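Local coordinates for XAC2610 protein (Xanthomonas axonopodis pv. citri, PDB 4QTQ) that binds calcium and probably acts as an immunity protein, inhibiting a peptidoglycan hydrolase linked to bacterial killing through a type IV secretion system, at residues P120-Y125 / D142-A147. Residues are numbered along the deposited sequence; the frame is centred on the assembly and turned at random.
Sequences PSYSVY and DITVMA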
loop_
_atom_site.group_PDB
_atom_site.type_symbol
_atom_site.label_atom_id
_atom_site.label_comp_id
_atom_site.label_asym_id
_atom_site.label_seq_id
_atom_site.Cartn_x
_atom_site.Cartn_y
_atom_site.Cartn_z
ATOM N N PRO A 120 -5.400 1.118 -8.284
ATOM C CA PRO A 120 -4.041 1.397 -7.818
ATOM C C PRO A 120 -3.293 0.178 -7.270
ATOM O O PRO A 120 -3.871 -0.668 -6.583
ATOM C CB PRO A 120 -4.244 2.441 -6.713
ATOM C CG PRO A 120 -5.702 2.396 -6.380
ATOM C CD PRO A 120 -6.398 1.979 -7.635
ATOM N N SER A 121 -2.013 0.102 -7.605
ATOM C CA SER A 121 -1.081 -0.817 -6.970
ATOM C C SER A 121 0.067 -0.006 -6.414
ATOM O O SER A 121 0.330 1.117 -6.864
ATOM C CB SER A 121 -0.556 -1.830 -7.975
ATOM O OG SER A 121 0.075 -1.169 -9.050
ATOM N N TYR A 122 0.756 -0.594 -5.446
ATOM C CA TYR A 122 1.675 0.127 -4.575
ATOM C C TYR A 122 3.047 -0.509 -4.436
ATOM O O TYR A 122 3.205 -1.736 -4.536
ATOM C CB TYR A 122 1.055 0.235 -3.172
ATOM C CG TYR A 122 -0.289 0.942 -3.173
ATOM C CD1 TYR A 122 -1.459 0.242 -3.456
ATOM C CD2 TYR A 122 -0.383 2.309 -2.934
ATOM C CE1 TYR A 122 -2.687 0.878 -3.475
ATOM C CE2 TYR A 122 -1.611 2.955 -2.950
ATOM C CZ TYR A 122 -2.758 2.238 -3.229
ATOM O OH TYR A 122 -3.986 2.865 -3.252
ATOM N N SER A 123 4.027 0.356 -4.166
ATOM C CA SER A 123 5.360 -0.033 -3.798
ATOM C C SER A 123 5.444 0.184 -2.299
ATOM O O SER A 123 5.142 1.275 -1.811
ATOM C CB SER A 123 6.413 0.816 -4.528
ATOM O OG SER A 123 6.389 0.606 -5.942
ATOM N N VAL A 124 5.847 -0.865 -1.584
ATOM C CA VAL A 124 5.966 -0.841 -0.130
ATOM C C VAL A 124 7.444 -0.879 0.262
ATOM O O VAL A 124 8.209 -1.709 -0.241
ATOM C CB VAL A 124 5.185 -2.019 0.495
ATOM C CG1 VAL A 124 5.344 -2.053 2.003
ATOM C CG2 VAL A 124 3.718 -1.918 0.118
ATOM N N TYR A 125 7.831 0.040 1.150
ATOM C CA TYR A 125 9.191 0.130 1.688
ATOM C C TYR A 125 9.174 0.081 3.224
ATOM O O TYR A 125 8.590 0.963 3.881
ATOM C CB TYR A 125 9.877 1.432 1.248
ATOM C CG TYR A 125 9.811 1.728 -0.243
ATOM C CD1 TYR A 125 8.639 2.193 -0.822
ATOM C CD2 TYR A 125 10.918 1.552 -1.064
ATOM C CE1 TYR A 125 8.558 2.461 -2.177
ATOM C CE2 TYR A 125 10.856 1.815 -2.431
ATOM C CZ TYR A 125 9.662 2.267 -2.979
ATOM O OH TYR A 125 9.555 2.560 -4.305
ATOM N N ASP A 142 3.661 -6.908 -3.709
ATOM C CA ASP A 142 2.946 -7.918 -4.474
ATOM C C ASP A 142 1.520 -8.180 -3.974
ATOM O O ASP A 142 0.667 -8.562 -4.755
ATOM C CB ASP A 142 3.713 -9.235 -4.478
ATOM C CG ASP A 142 4.791 -9.304 -5.558
ATOM O OD1 ASP A 142 4.897 -8.404 -6.423
ATOM O OD2 ASP A 142 5.546 -10.301 -5.543
ATOM N N ILE A 143 1.255 -7.982 -2.687
ATOM C CA ILE A 143 -0.105 -8.204 -2.173
ATOM C C ILE A 143 -1.096 -7.272 -2.863
ATOM O O ILE A 143 -2.264 -7.634 -3.042
ATOM C CB ILE A 143 -0.221 -7.980 -0.646
ATOM C CG1 ILE A 143 0.616 -8.997 0.137
ATOM C CG2 ILE A 143 -1.675 -8.112 -0.203
ATOM C CD1 ILE A 143 0.809 -8.641 1.601
ATOM N N THR A 144 -0.635 -6.080 -3.254
ATOM C CA THR A 144 -1.526 -5.041 -3.801
ATOM C C THR A 144 -1.893 -5.311 -5.257
ATOM O O THR A 144 -2.876 -4.751 -5.764
ATOM C CB THR A 144 -0.937 -3.611 -3.667
ATOM O OG1 THR A 144 0.125 -3.412 -4.612
ATOM C CG2 THR A 144 -0.416 -3.350 -2.259
ATOM N N VAL A 145 -1.114 -6.171 -5.912
ATOM C CA VAL A 145 -1.362 -6.554 -7.298
ATOM C C VAL A 145 -2.612 -7.429 -7.373
ATOM O O VAL A 145 -2.762 -8.409 -6.628
ATOM C CB VAL A 145 -0.154 -7.287 -7.921
ATOM C CG1 VAL A 145 -0.472 -7.759 -9.335
ATOM C CG2 VAL A 145 1.059 -6.382 -7.950
ATOM N N MET A 146 -3.509 -7.043 -8.278
ATOM C CA MET A 146 -4.843 -7.644 -8.425
ATOM C C MET A 146 -5.732 -7.515 -7.170
ATOM O O MET A 146 -6.807 -8.122 -7.093
ATOM C CB MET A 146 -4.740 -9.100 -8.892
ATOM C CG MET A 146 -4.258 -9.261 -10.336
ATOM S SD MET A 146 -5.309 -8.494 -11.604
ATOM C CE MET A 146 -6.920 -9.184 -11.213
ATOM N N ALA A 147 -5.312 -6.710 -6.199
ATOM C CA ALA A 147 -6.138 -6.466 -5.024
ATOM C C ALA A 147 -7.120 -5.345 -5.322
ATOM O O ALA A 147 -6.905 -4.537 -6.233
ATOM C CB ALA A 147 -5.279 -6.092 -3.840
HETATM O O HOH W 1 -4.149 -2.611 -4.724
HETATM O O HOH W 2 -6.495 -1.555 -6.457
#
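Pro120 reaches Thr144 through water: one water lies 2.7 Å from Pro120 O and 2.7 Å from Thr144 O, bridging the two carbonyls, while a second water links Pro120 O to Ala147 O. These bridges join the start of the strand to both ends of a type II turn, Thr144 to Ala147, closed by Ala147 N to Thr144 O at 3.2 Å. Ser121 meets Thr144 through carbon, its CB lying 3.8 Å from Thr144 OG1; its hydroxyl bonds instead to Glu114 N. The direct polar link comes at Tyr122, whose backbone N donates to Thr144 OG1 over 3.0 Å, nearly straight at 165°. With chi1 at 74°, OG1 sits between its own N and carbonyl carbon, where it also bonds Ser141 O, so two backbone groups fix this buried hydroxyl. Tyr122 CD1 packs 3.9 Å from Thr144 CB, which approaches the ring edge near its plane rather than a face. Beyond it, Val124 N bonds Ser141 OG, continuing the link to helix 138-143. Strand 121-128 runs between antiparallel strands 106-112 and 133-136, and the 142-147 segment leads from helix 138-143 toward the sheet beginning with strand 152-154, packing against its strand 157-163, where Met146 O bonds Ser162 OG.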